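Long-range contacts in FBP protein (Leishmania major, PDB 5OEZ), which probably catalyses hydrolysis of beta-D-fructose 1,6-bisphosphate to beta-D-fructose 6-phosphate and phosphate, and binds AMP as well as metal ions: residues Arg110-Ile115 with Val138-Lys143; Thr29-Ala34 with Thr89-Leu94; Gly223-Trp228 with Cys267-Ala272; Lys298-Asn303 with Pro319-Ser324. All blocks are in the same frame, centred on the assembly; numbering follows the deposited sequence.

In the fold
From the N terminus, interaction 2 comes first. It joins helix 27-47 to the chain that follows helix 72-87 and closes a largely helical loop. Interaction 1 comes next and pairs strands 113-121 and 132-140 as a beta hairpin. The two touch, because strand 91-96 runs parallel beside 113-121 in the same sheet. Interaction 3 ties the start of helix 227-238 to the end of strand 265-268. Interaction 4 pairs strands 298-300 and 317-323. These two also touch, since 317-323 lies next to 265-268. All four loops follow in series; none nests or crosses. The two pairs lie in different halves of the chain: the centres of interactions 1 and 3 are about 36 Å apart.

Interaction 1: Arg110-Ile115 with Val138-Lys143; sequences RGDYLI and VWRLPK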
loop_
_atom_site.group_PDB
_atom_site.type_symbol
_atom_site.label_atom_id
_atom_site.label_comp_id
_atom_site.label_asym_id
_atom_site.label_seq_id
_atom_site.Cartn_x
_atom_site.Cartn_y
_atom_site.Cartn_z
ATOM N N ARG C 110 1.419 -22.057 -27.287
ATOM C CA ARG C 110 1.239 -21.099 -28.392
ATOM C C ARG C 110 -0.246 -20.785 -28.641
ATOM O O ARG C 110 -1.003 -21.663 -29.020
ATOM C CB ARG C 110 1.886 -21.667 -29.666
ATOM C CG ARG C 110 1.877 -20.737 -30.875
ATOM C CD ARG C 110 2.634 -21.344 -32.045
ATOM N NE ARG C 110 4.073 -21.423 -31.785
ATOM C CZ ARG C 110 4.955 -22.147 -32.487
ATOM N NH1 ARG C 110 4.575 -22.891 -33.530
ATOM N NH2 ARG C 110 6.240 -22.135 -32.131
ATOM N N GLY C 111 -0.649 -19.535 -28.417
ATOM C CA GLY C 111 -2.020 -19.064 -28.697
ATOM C C GLY C 111 -2.147 -18.456 -30.088
ATOM O O GLY C 111 -1.349 -18.763 -30.970
ATOM N N ASP C 112 -3.134 -17.578 -30.276
ATOM C CA ASP C 112 -3.480 -17.052 -31.616
ATOM C C ASP C 112 -3.456 -15.520 -31.714
ATOM O O ASP C 112 -3.895 -14.953 -32.718
ATOM C CB ASP C 112 -4.821 -17.664 -32.118
ATOM C CG ASP C 112 -5.940 -17.615 -31.080
ATOM O OD1 ASP C 112 -5.813 -16.930 -30.035
ATOM O OD2 ASP C 112 -6.957 -18.295 -31.327
ATOM N N TYR C 113 -2.902 -14.847 -30.705
ATOM C CA TYR C 113 -2.760 -13.394 -30.738
ATOM C C TYR C 113 -1.339 -12.970 -31.110
ATOM O O TYR C 113 -0.362 -13.580 -30.677
ATOM C CB TYR C 113 -3.182 -12.773 -29.398
ATOM C CG TYR C 113 -4.670 -12.864 -29.167
ATOM C CD1 TYR C 113 -5.561 -12.224 -30.020
ATOM C CD2 TYR C 113 -5.191 -13.576 -28.088
ATOM C CE1 TYR C 113 -6.928 -12.286 -29.813
ATOM C CE2 TYR C 113 -6.561 -13.651 -27.879
ATOM C CZ TYR C 113 -7.427 -13.007 -28.745
ATOM O OH TYR C 113 -8.795 -13.074 -28.555
ATOM N N LEU C 114 -1.246 -11.921 -31.929
ATOM C CA LEU C 114 0.013 -11.223 -32.200
ATOM C C LEU C 114 -0.065 -9.943 -31.391
ATOM O O LEU C 114 -1.023 -9.197 -31.543
ATOM C CB LEU C 114 0.156 -10.872 -33.687
ATOM C CG LEU C 114 0.253 -12.020 -34.711
ATOM C CD1 LEU C 114 -1.112 -12.545 -35.094
ATOM C CD2 LEU C 114 0.985 -11.551 -35.963
ATOM N N ILE C 115 0.929 -9.677 -30.546
ATOM C CA ILE C 115 0.887 -8.486 -29.700
ATOM C C ILE C 115 2.165 -7.674 -29.862
ATOM O O ILE C 115 3.268 -8.206 -29.829
ATOM C CB ILE C 115 0.581 -8.813 -28.223
ATOM C CG1 ILE C 115 0.572 -7.537 -27.389
ATOM C CG2 ILE C 115 1.570 -9.805 -27.639
ATOM C CD1 ILE C 115 -0.198 -7.675 -26.086
ATOM N N VAL C 138 -3.207 -5.495 -30.403
ATOM C CA VAL C 138 -3.385 -6.935 -30.560
ATOM C C VAL C 138 -4.079 -7.260 -31.897
ATOM O O VAL C 138 -5.093 -6.657 -32.247
ATOM C CB VAL C 138 -4.250 -7.498 -29.407
ATOM C CG1 VAL C 138 -4.358 -9.031 -29.477
ATOM C CG2 VAL C 138 -3.718 -7.075 -28.044
ATOM N N TRP C 139 -3.504 -8.199 -32.637
ATOM C CA TRP C 139 -4.056 -8.696 -33.895
ATOM C C TRP C 139 -4.292 -10.193 -33.704
ATOM O O TRP C 139 -3.760 -10.794 -32.755
ATOM C CB TRP C 139 -3.069 -8.495 -35.041
ATOM C CG TRP C 139 -3.031 -7.137 -35.637
ATOM C CD1 TRP C 139 -3.617 -6.740 -36.802
ATOM C CD2 TRP C 139 -2.315 -6.006 -35.148
ATOM N NE1 TRP C 139 -3.328 -5.428 -37.063
ATOM C CE2 TRP C 139 -2.520 -4.951 -36.066
ATOM C CE3 TRP C 139 -1.515 -5.775 -34.026
ATOM C CZ2 TRP C 139 -1.966 -3.684 -35.894
ATOM C CZ3 TRP C 139 -0.952 -4.503 -33.856
ATOM C CH2 TRP C 139 -1.195 -3.475 -34.777
ATOM N N ARG C 140 -5.039 -10.785 -34.630
ATOM C CA ARG C 140 -5.300 -12.223 -34.623
ATOM C C ARG C 140 -4.658 -12.893 -35.851
ATOM O O ARG C 140 -4.513 -12.272 -36.900
ATOM C CB ARG C 140 -6.811 -12.462 -34.558
ATOM C CG ARG C 140 -7.195 -13.919 -34.443
ATOM C CD ARG C 140 -8.697 -14.080 -34.419
ATOM N NE ARG C 140 -9.180 -13.727 -33.094
ATOM C CZ ARG C 140 -9.296 -14.564 -32.065
ATOM N NH1 ARG C 140 -8.983 -15.856 -32.175
ATOM N NH2 ARG C 140 -9.744 -14.104 -30.902
ATOM N N LEU C 141 -4.227 -14.146 -35.712
ATOM C CA LEU C 141 -3.784 -14.915 -36.878
ATOM C C LEU C 141 -4.887 -14.877 -37.922
ATOM O O LEU C 141 -6.028 -15.222 -37.598
ATOM C CB LEU C 141 -3.544 -16.387 -36.533
ATOM C CG LEU C 141 -2.211 -16.864 -35.987
ATOM C CD1 LEU C 141 -2.274 -18.374 -35.767
ATOM C CD2 LEU C 141 -1.096 -16.503 -36.941
ATOM N N PRO C 142 -4.566 -14.456 -39.164
ATOM C CA PRO C 142 -5.533 -14.709 -40.238
ATOM C C PRO C 142 -5.904 -16.192 -40.336
ATOM O O PRO C 142 -5.149 -17.053 -39.877
ATOM C CB PRO C 142 -4.793 -14.242 -41.494
ATOM C CG PRO C 142 -3.885 -13.173 -40.991
ATOM C CD PRO C 142 -3.423 -13.659 -39.642
ATOM N N LYS C 143 -7.082 -16.472 -40.889
ATOM C CA LYS C 143 -7.576 -17.856 -41.023
ATOM C C LYS C 143 -6.682 -18.640 -41.993
ATOM O O LYS C 143 -6.100 -18.045 -42.908
ATOM C CB LYS C 143 -9.060 -17.884 -41.458
ATOM C CG LYS C 143 -9.952 -18.864 -40.707
ATOM C CD LYS C 143 -10.171 -18.444 -39.254
ATOM C CE LYS C 143 -11.294 -17.389 -39.143
ATOM N NZ LYS C 143 -10.861 -16.014 -38.770
#
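Arg140 and Tyr113 face each other on neighbouring antiparallel strands, their side chains on the same side of the sheet. The arginine leaves with CG anti to the backbone N (chi1 -176°) and bends at chi3, which brings one face of the guanidinium over Tyr113 CE1. The ring and guanidinium planes are 68° apart, so they do not stack flat. Arg140 NH2 is 2.7 Å from Tyr113 OH, but the angle is poor for a hydrogen bond. The other terminal nitrogen serves Asp112: Arg140 NH1 lies 3.3 Å from Asp112 OD2 in a salt bridge. These side chains run side by side, and their planes are steeply inclined. The bridge is made by one oxygen and one nitrogen.

Val138 CG1 packs 3.5 Å from Tyr113 CD1. Trp139 O lies at the tyrosine ring edge, in its plane. On the reverse side of the sheet, Leu114 CB meets Trp139 CB at 4.2 Å. Leu114 CD1 reaches on to Leu141 N at 3.6 Å. Leu114 N bonds to Trp139 O and Trp139 N to Leu114 O, each at 2.9 Å. Past the end of the strand, Leu141 N donates to Asp112 O at 3.1 Å. Trp139 NE1 is bonded to Lys161 O.

Tyr113 binds AMP in another structure of this protein, so this end of the hairpin borders the nucleotide site. Helix 27-47 covers the Tyr113, Ile115 and Val138 side through Phe28, Ile35 and Leu31. Helix 150-158 covers Leu114 with Val156 and Ile157. Strand 91-96 runs parallel along the other edge of strand 113-121.

Interaction 2: Thr29-Ala34 with Thr89-Leu94; sequences TLLMMA and TSVCVL
Leu31 on helix 27-47 and Ser90, just past the end of helix 72-87, bring their CA atoms to 5.7 Å, where the chain has left the helix through Thr89 with positive phi (71°). The CB atoms of Leu31 and Ser90 are 4.0 Å apart. Ser90 points at the helix, and its hydroxyl sits close to the backbone there. Ser90 OG is 3.5 Å from Leu30 CB. It is also 3.5 Å from Leu31 N, which is not a hydrogen bond. Its true partner is Asp27 O, near the start of the same helix.

Leu30 and Leu31 diverge. Leu30 points toward the turn and sets CD1 3.6 Å from Thr89 OG1. In Leu31, chi1 is near 180° (-177°), with CG swung away from its own N, and this carries CD1 across to Val91. Leu31 CD1 touches Val91 CG1 at 3.7 Å, the two side chains crossing at about a right angle. Leu31 also packs against helix 72-87, through Leu85.

The contact lies at the boundary with the second subunit. Leu30 packs on Thr29 of the second subunit, and Thr89 on Ile17 of that subunit. Thr29, next to Leu30 in this helix, binds AMP in another structure of this protein, so the contact lies close to the nucleotide site.

No hydrogen bond joins 29-34 to 89-94. The hydroxyls of Thr89 and Ser90 rest against leucine carbons and the Leu31 backbone N, and one methyl contact joins Leu31 to Val91. The two segments are thus held by van der Waals contact, while the Ser90 hydroxyl is satisfied by the backbone carbonyl of Asp27.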
loop_
_atom_site.group_PDB
_atom_site.type_symbol
_atom_site.label_atom_id
_atom_site.label_comp_id
_atom_site.label_asym_id
_atom_site.label_seq_id
_atom_site.Cartn_x
_atom_site.Cartn_y
_atom_site.Cartn_z
ATOM N N THR C 29 -9.191 -13.235 -22.172
ATOM C CA THR C 29 -9.160 -13.064 -20.732
ATOM C C THR C 29 -7.763 -13.331 -20.179
ATOM O O THR C 29 -7.244 -12.540 -19.380
ATOM C CB THR C 29 -10.202 -13.986 -20.082
ATOM O OG1 THR C 29 -11.499 -13.606 -20.542
ATOM C CG2 THR C 29 -10.194 -13.876 -18.554
ATOM N N LEU C 30 -7.158 -14.442 -20.590
ATOM C CA LEU C 30 -5.815 -14.778 -20.126
ATOM C C LEU C 30 -4.806 -13.736 -20.581
ATOM O O LEU C 30 -3.931 -13.351 -19.803
ATOM C CB LEU C 30 -5.393 -16.183 -20.567
ATOM C CG LEU C 30 -6.227 -17.377 -20.081
ATOM C CD1 LEU C 30 -5.521 -18.689 -20.407
ATOM C CD2 LEU C 30 -6.534 -17.298 -18.600
ATOM N N LEU C 31 -4.939 -13.259 -21.823
ATOM C CA LEU C 31 -4.084 -12.179 -22.313
ATOM C C LEU C 31 -4.188 -10.922 -21.429
ATOM O O LEU C 31 -3.184 -10.353 -21.030
ATOM C CB LEU C 31 -4.440 -11.819 -23.754
ATOM C CG LEU C 31 -3.577 -10.750 -24.428
ATOM C CD1 LEU C 31 -2.236 -11.352 -24.797
ATOM C CD2 LEU C 31 -4.261 -10.216 -25.677
ATOM N N MET C 32 -5.407 -10.492 -21.146
ATOM C CA MET C 32 -5.613 -9.304 -20.332
ATOM C C MET C 32 -5.170 -9.482 -18.888
ATOM O O MET C 32 -4.760 -8.508 -18.272
ATOM C CB MET C 32 -7.054 -8.795 -20.421
ATOM C CG MET C 32 -7.423 -8.250 -21.800
ATOM S SD MET C 32 -6.250 -7.046 -22.466
ATOM C CE MET C 32 -6.054 -5.870 -21.105
ATOM N N MET C 33 -5.237 -10.707 -18.356
ATOM C CA MET C 33 -4.635 -10.991 -17.045
ATOM C C MET C 33 -3.155 -10.737 -17.065
ATOM O O MET C 33 -2.604 -10.137 -16.130
ATOM C CB MET C 33 -4.801 -12.449 -16.623
ATOM C CG MET C 33 -5.674 -12.684 -15.423
ATOM S SD MET C 33 -7.271 -13.356 -15.889
ATOM C CE MET C 33 -7.048 -14.927 -16.691
ATOM N N ALA C 34 -2.498 -11.265 -18.097
ATOM C CA ALA C 34 -1.058 -11.110 -18.230
ATOM C C ALA C 34 -0.650 -9.620 -18.337
ATOM O O ALA C 34 0.339 -9.195 -17.722
ATOM C CB ALA C 34 -0.556 -11.909 -19.415
ATOM N N THR C 89 -0.237 -18.470 -22.393
ATOM C CA THR C 89 -0.751 -19.391 -23.415
ATOM C C THR C 89 -1.593 -18.720 -24.509
ATOM O O THR C 89 -2.136 -19.403 -25.375
ATOM C CB THR C 89 -1.564 -20.590 -22.841
ATOM O OG1 THR C 89 -2.878 -20.155 -22.448
ATOM C CG2 THR C 89 -0.830 -21.259 -21.673
ATOM N N SER C 90 -1.674 -17.400 -24.510
ATOM C CA SER C 90 -2.547 -16.679 -25.443
ATOM C C SER C 90 -1.849 -16.133 -26.693
ATOM O O SER C 90 -2.529 -15.758 -27.645
ATOM C CB SER C 90 -3.249 -15.523 -24.711
ATOM O OG SER C 90 -4.245 -16.046 -23.855
ATOM N N VAL C 91 -0.522 -16.031 -26.682
ATOM C CA VAL C 91 0.181 -15.319 -27.756
ATOM C C VAL C 91 0.901 -16.283 -28.685
ATOM O O VAL C 91 1.490 -17.272 -28.247
ATOM C CB VAL C 91 1.150 -14.231 -27.233
ATOM C CG1 VAL C 91 0.510 -13.438 -26.104
ATOM C CG2 VAL C 91 2.475 -14.814 -26.786
ATOM N N CYS C 92 0.814 -15.985 -29.972
ATOM C CA CYS C 92 1.611 -16.640 -31.004
ATOM C C CYS C 92 2.957 -15.928 -31.170
ATOM O O CYS C 92 4.024 -16.556 -31.163
ATOM C CB CYS C 92 0.845 -16.571 -32.328
ATOM S SG CYS C 92 1.685 -17.462 -33.635
ATOM N N VAL C 93 2.891 -14.607 -31.280
ATOM C CA VAL C 93 4.036 -13.787 -31.597
ATOM C C VAL C 93 4.031 -12.558 -30.709
ATOM O O VAL C 93 2.985 -11.958 -30.479
ATOM C CB VAL C 93 3.952 -13.334 -33.087
ATOM C CG1 VAL C 93 4.941 -12.234 -33.451
ATOM C CG2 VAL C 93 4.134 -14.529 -34.000
ATOM N N LEU C 94 5.222 -12.177 -30.263
ATOM C CA LEU C 94 5.454 -11.031 -29.415
ATOM C C LEU C 94 6.360 -10.070 -30.162
ATOM O O LEU C 94 7.358 -10.479 -30.739
ATOM C CB LEU C 94 6.213 -11.495 -28.186
ATOM C CG LEU C 94 5.742 -10.991 -26.854
ATOM C CD1 LEU C 94 4.438 -11.672 -26.491
ATOM C CD2 LEU C 94 6.802 -11.314 -25.823
#

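Interaction 3: Gly223-Trp228 with Cys267-Ala272; sequences GKWEPW and CYPKDA
Lys224 O is met by two residues of the opposing loop. Ala272 N donates a hydrogen bond to it at 2.9 Å, with an N-H...O angle of 163°. Asp271 CA adds a CA-H...O contact to Lys224 O at 3.2 Å. Lys224 and Asp271 also touch through carbon, CB to CB at 3.7 Å.

Trp225 makes the apolar contact with Pro269. Pro269 CG sits over one face of the indole, 3.4 Å from Trp225 NE1. Asp271 CB comes in at the ring edge, 4.0 Å from Trp225 CD1. Phe229 meets the same indole edge-to-face. The contact thus joins the lead into helix 227-238 to the loop that leaves strand 265-268, a strand of the mixed sheet in the C-terminal domain of the class 1 FBPase fold. Tyr268, at the end of that strand, binds fructose 6-phosphate in another structure of this protein.

Glu226 stands at the N-cap position of the helix. Its carboxylate lies against the aliphatic part of Lys270, with OE1 3.4 Å from Lys270 CE. The bends at chi3 and chi4 (-48° and -74°) turn the ammonium elsewhere: Lys270 NZ is hydrogen-bonded to Ser302 OG. Glu226 OE1 instead accepts a weak bond from Trp228 NE1.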
loop_
_atom_site.group_PDB
_atom_site.type_symbol
_atom_site.label_atom_id
_atom_site.label_comp_id
_atom_site.label_asym_id
_atom_site.label_seq_id
_atom_site.Cartn_x
_atom_site.Cartn_y
_atom_site.Cartn_z
ATOM N N GLY C 223 11.324 25.526 -36.353
ATOM C CA GLY C 223 12.119 25.740 -37.548
ATOM C C GLY C 223 12.307 24.538 -38.469
ATOM O O GLY C 223 12.716 24.706 -39.605
ATOM N N LYS C 224 12.021 23.335 -37.979
ATOM C CA LYS C 224 12.151 22.106 -38.736
ATOM C C LYS C 224 10.832 21.664 -39.379
ATOM O O LYS C 224 10.827 20.715 -40.165
ATOM C CB LYS C 224 12.636 20.989 -37.808
ATOM C CG LYS C 224 14.074 21.159 -37.305
ATOM C CD LYS C 224 14.451 20.228 -36.119
ATOM C CE LYS C 224 14.507 20.883 -34.753
ATOM N NZ LYS C 224 15.232 20.067 -33.739
ATOM N N TRP C 225 9.730 22.343 -39.065
ATOM C CA TRP C 225 8.421 21.950 -39.570
ATOM C C TRP C 225 8.158 22.373 -41.005
ATOM O O TRP C 225 8.785 23.291 -41.508
ATOM C CB TRP C 225 7.322 22.578 -38.723
ATOM C CG TRP C 225 7.232 22.084 -37.338
ATOM C CD1 TRP C 225 7.701 20.899 -36.844
ATOM C CD2 TRP C 225 6.588 22.747 -36.252
ATOM N NE1 TRP C 225 7.406 20.801 -35.510
ATOM C CE2 TRP C 225 6.722 21.921 -35.124
ATOM C CE3 TRP C 225 5.929 23.976 -36.118
ATOM C CZ2 TRP C 225 6.208 22.266 -33.888
ATOM C CZ3 TRP C 225 5.418 24.316 -34.888
ATOM C CH2 TRP C 225 5.557 23.466 -33.789
ATOM N N GLU C 226 7.185 21.714 -41.624
ATOM C CA GLU C 226 6.690 22.067 -42.947
ATOM C C GLU C 226 5.933 23.384 -42.852
ATOM O O GLU C 226 5.283 23.637 -41.833
ATOM C CB GLU C 226 5.752 20.974 -43.489
ATOM C CG GLU C 226 6.477 19.691 -43.857
ATOM C CD GLU C 226 5.553 18.659 -44.478
ATOM O OE1 GLU C 226 4.739 18.049 -43.743
ATOM O OE2 GLU C 226 5.652 18.436 -45.702
ATOM N N PRO C 227 6.002 24.222 -43.898
ATOM C CA PRO C 227 5.328 25.532 -43.828
ATOM C C PRO C 227 3.834 25.490 -43.488
ATOM O O PRO C 227 3.379 26.311 -42.710
ATOM C CB PRO C 227 5.559 26.116 -45.226
ATOM C CG PRO C 227 6.862 25.525 -45.657
ATOM C CD PRO C 227 6.947 24.151 -45.034
ATOM N N TRP C 228 3.085 24.550 -44.048
ATOM C CA TRP C 228 1.663 24.484 -43.751
ATOM C C TRP C 228 1.377 24.298 -42.246
ATOM O O TRP C 228 0.418 24.853 -41.731
ATOM C CB TRP C 228 0.966 23.413 -44.571
ATOM C CG TRP C 228 1.231 21.976 -44.164
ATOM C CD1 TRP C 228 2.101 21.111 -44.749
ATOM C CD2 TRP C 228 0.576 21.238 -43.113
ATOM N NE1 TRP C 228 2.040 19.884 -44.126
ATOM C CE2 TRP C 228 1.120 19.940 -43.114
ATOM C CE3 TRP C 228 -0.409 21.555 -42.171
ATOM C CZ2 TRP C 228 0.700 18.947 -42.212
ATOM C CZ3 TRP C 228 -0.820 20.587 -41.288
ATOM C CH2 TRP C 228 -0.266 19.294 -41.311
ATOM N N CYS C 267 -0.065 16.468 -31.737
ATOM C CA CYS C 267 0.679 16.393 -33.015
ATOM C C CYS C 267 2.146 16.023 -32.832
ATOM O O CYS C 267 2.823 16.550 -31.957
ATOM C CB CYS C 267 0.636 17.720 -33.743
ATOM S SG CYS C 267 -0.988 18.339 -34.111
ATOM N N TYR C 268 2.592 15.059 -33.630
ATOM C CA TYR C 268 4.007 14.895 -33.947
ATOM C C TYR C 268 4.114 15.043 -35.453
ATOM O O TYR C 268 4.029 14.048 -36.181
ATOM C CB TYR C 268 4.579 13.562 -33.549
ATOM C CG TYR C 268 4.983 13.380 -32.103
ATOM C CD1 TYR C 268 6.043 14.092 -31.543
ATOM C CD2 TYR C 268 4.343 12.432 -31.306
ATOM C CE1 TYR C 268 6.415 13.903 -30.207
ATOM C CE2 TYR C 268 4.721 12.223 -29.985
ATOM C CZ TYR C 268 5.751 12.965 -29.434
ATOM O OH TYR C 268 6.114 12.763 -28.123
ATOM N N PRO C 269 4.286 16.282 -35.909
ATOM C CA PRO C 269 4.287 16.555 -37.329
ATOM C C PRO C 269 5.571 16.125 -37.972
ATOM O O PRO C 269 6.545 15.847 -37.288
ATOM C CB PRO C 269 4.200 18.078 -37.388
ATOM C CG PRO C 269 4.944 18.522 -36.186
ATOM C CD PRO C 269 4.666 17.475 -35.124
ATOM N N LYS C 270 5.552 16.059 -39.296
ATOM C CA LYS C 270 6.748 15.779 -40.063
ATOM C C LYS C 270 7.732 16.940 -39.846
ATOM O O LYS C 270 7.345 18.100 -39.790
ATOM C CB LYS C 270 6.379 15.646 -41.539
ATOM C CG LYS C 270 7.412 14.947 -42.410
ATOM C CD LYS C 270 7.246 15.132 -43.921
ATOM C CE LYS C 270 5.837 14.913 -44.450
ATOM N NZ LYS C 270 5.445 13.481 -44.491
ATOM N N ASP C 271 8.996 16.616 -39.704
ATOM C CA ASP C 271 10.020 17.634 -39.613
ATOM C C ASP C 271 11.262 17.163 -40.357
ATOM O O ASP C 271 11.487 15.953 -40.525
ATOM C CB ASP C 271 10.289 18.158 -38.180
ATOM C CG ASP C 271 11.082 17.253 -37.326
ATOM O OD1 ASP C 271 12.173 16.806 -37.709
ATOM O OD2 ASP C 271 10.656 17.132 -36.182
ATOM N N ALA C 272 12.050 18.138 -40.796
ATOM C CA ALA C 272 13.246 17.893 -41.611
ATOM C C ALA C 272 14.260 16.890 -41.020
ATOM O O ALA C 272 14.911 16.163 -41.761
ATOM C CB ALA C 272 13.919 19.212 -41.921
#

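Interaction 4: Lys298-Asn303 with Pro319-Ser324; sequences KAVGSN and PVYFGS
Lys298 pairs with Gly323 at one end of an antiparallel strand pair in the mixed sheet of the C-terminal half of the fold. The N-to-C directions of strand segments 298-300 and 320-323 are 178° apart.

Backbone hydrogen bonds hold the pair. Lys298 N bonds to Gly323 O and Gly323 N to Lys298 O, each at 2.9 Å. Val300 and Tyr321 do the same: Val300 N reaches Tyr321 O at 3.0 Å, and Tyr321 N reaches Val300 O at 2.9 Å. Ala299 and Phe322 lie between them as a non-hydrogen-bonded pair. CA-H...O contacts reinforce the ladder, such as Phe322 CA to Lys298 O at 3.4 Å.

Apolar contacts occupy both faces. On one, Ala299 CB lies 3.4 Å from Phe322 CE1. Phe322 has CG beside the backbone N (chi1 -74°), and the end of its ring leans over toward Ala299. Val320 CB covers one face of this ring, near its rim. Tyr268, which binds fructose 6-phosphate in another structure of this protein, packs on Val320. Met288 and Ala289 of helix 281-294 pack on the Phe322 side. On the other face, Val300 CG2 meets Tyr321 CB at 3.9 Å, the side chains crossing at about a right angle. Helix 325-338 covers that side with Val328 and Met332.

One polar end finds its partner outside the two segments: Lys298 NZ forms a salt bridge with Asp329. Ser302 packs on Pro319. At the far end of the pair, Gly301 O sits at the edge of the Tyr321 ring, near its plane, 3.6 Å from Tyr321 CE1.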
loop_
_atom_site.group_PDB
_atom_site.type_symbol
_atom_site.label_atom_id
_atom_site.label_comp_id
_atom_site.label_asym_id
_atom_site.label_seq_id
_atom_site.Cartn_x
_atom_site.Cartn_y
_atom_site.Cartn_z
ATOM N N LYS C 298 -10.402 11.658 -34.434
ATOM C CA LYS C 298 -9.712 11.320 -35.683
ATOM C C LYS C 298 -8.258 11.114 -35.399
ATOM O O LYS C 298 -7.690 11.733 -34.486
ATOM C CB LYS C 298 -9.851 12.410 -36.727
ATOM C CG LYS C 298 -11.227 12.493 -37.347
ATOM C CD LYS C 298 -11.216 13.334 -38.616
ATOM C CE LYS C 298 -12.593 13.289 -39.261
ATOM N NZ LYS C 298 -12.616 13.984 -40.572
ATOM N N ALA C 299 -7.664 10.238 -36.202
ATOM C CA ALA C 299 -6.269 9.880 -36.078
ATOM C C ALA C 299 -5.673 9.729 -37.480
ATOM O O ALA C 299 -5.858 8.693 -38.129
ATOM C CB ALA C 299 -6.142 8.588 -35.300
ATOM N N VAL C 300 -4.960 10.758 -37.940
ATOM C CA VAL C 300 -4.398 10.746 -39.306
ATOM C C VAL C 300 -2.886 10.889 -39.335
ATOM O O VAL C 300 -2.266 11.377 -38.380
ATOM C CB VAL C 300 -5.069 11.787 -40.214
ATOM C CG1 VAL C 300 -6.564 11.478 -40.324
ATOM C CG2 VAL C 300 -4.848 13.209 -39.713
ATOM N N GLY C 301 -2.301 10.415 -40.432
ATOM C CA GLY C 301 -0.863 10.504 -40.684
ATOM C C GLY C 301 -0.602 11.503 -41.784
ATOM O O GLY C 301 -1.336 12.470 -41.908
ATOM N N SER C 302 0.411 11.244 -42.608
ATOM C CA SER C 302 0.672 12.067 -43.806
ATOM C C SER C 302 -0.383 11.927 -44.912
ATOM O O SER C 302 -0.560 12.839 -45.699
ATOM C CB SER C 302 2.034 11.722 -44.410
ATOM O OG SER C 302 3.076 12.094 -43.553
ATOM N N ASN C 303 -1.073 10.793 -44.981
ATOM C CA ASN C 303 -2.016 10.534 -46.062
ATOM C C ASN C 303 -3.200 9.688 -45.580
ATOM O O ASN C 303 -3.350 8.529 -45.954
ATOM C CB ASN C 303 -1.253 9.830 -47.186
ATOM C CG ASN C 303 -2.106 9.545 -48.410
ATOM O OD1 ASN C 303 -3.227 10.040 -48.544
ATOM N ND2 ASN C 303 -1.572 8.733 -49.312
ATOM N N PRO C 319 4.265 10.343 -38.993
ATOM C CA PRO C 319 3.757 11.453 -38.185
ATOM C C PRO C 319 2.320 11.198 -37.765
ATOM O O PRO C 319 1.663 10.309 -38.308
ATOM C CB PRO C 319 3.810 12.644 -39.150
ATOM C CG PRO C 319 3.591 12.032 -40.481
ATOM C CD PRO C 319 4.230 10.666 -40.437
ATOM N N VAL C 320 1.833 11.950 -36.778
ATOM C CA VAL C 320 0.466 11.770 -36.275
ATOM C C VAL C 320 -0.178 13.119 -35.964
ATOM O O VAL C 320 0.480 14.028 -35.451
ATOM C CB VAL C 320 0.390 10.859 -34.990
ATOM C CG1 VAL C 320 0.978 9.473 -35.252
ATOM C CG2 VAL C 320 1.087 11.504 -33.798
ATOM N N TYR C 321 -1.475 13.193 -36.247
ATOM C CA TYR C 321 -2.351 14.275 -35.852
ATOM C C TYR C 321 -3.611 13.614 -35.282
ATOM O O TYR C 321 -4.432 13.069 -36.026
ATOM C CB TYR C 321 -2.664 15.162 -37.065
ATOM C CG TYR C 321 -1.437 15.485 -37.884
ATOM C CD1 TYR C 321 -1.063 14.661 -38.936
ATOM C CD2 TYR C 321 -0.620 16.572 -37.577
ATOM C CE1 TYR C 321 0.070 14.920 -39.673
ATOM C CE2 TYR C 321 0.521 16.839 -38.314
ATOM C CZ TYR C 321 0.853 16.023 -39.371
ATOM O OH TYR C 321 1.983 16.246 -40.124
ATOM N N PHE C 322 -3.731 13.644 -33.957
ATOM C CA PHE C 322 -4.769 12.917 -33.205
ATOM C C PHE C 322 -5.630 13.871 -32.391
ATOM O O PHE C 322 -5.107 14.756 -31.731
ATOM C CB PHE C 322 -4.140 11.975 -32.156
ATOM C CG PHE C 322 -3.489 10.727 -32.702
ATOM C CD1 PHE C 322 -3.536 10.367 -34.041
ATOM C CD2 PHE C 322 -2.839 9.880 -31.830
ATOM C CE1 PHE C 322 -2.922 9.201 -34.482
ATOM C CE2 PHE C 322 -2.242 8.704 -32.259
ATOM C CZ PHE C 322 -2.282 8.361 -33.586
ATOM N N GLY C 323 -6.933 13.627 -32.361
ATOM C CA GLY C 323 -7.771 14.172 -31.304
ATOM C C GLY C 323 -9.196 14.436 -31.708
ATOM O O GLY C 323 -9.789 13.688 -32.507
ATOM N N SER C 324 -9.737 15.509 -31.123
ATOM C CA SER C 324 -11.075 15.988 -31.411
ATOM C C SER C 324 -11.238 16.139 -32.916
ATOM O O SER C 324 -10.352 16.667 -33.601
ATOM C CB SER C 324 -11.294 17.329 -30.717
ATOM O OG SER C 324 -11.218 17.201 -29.306
#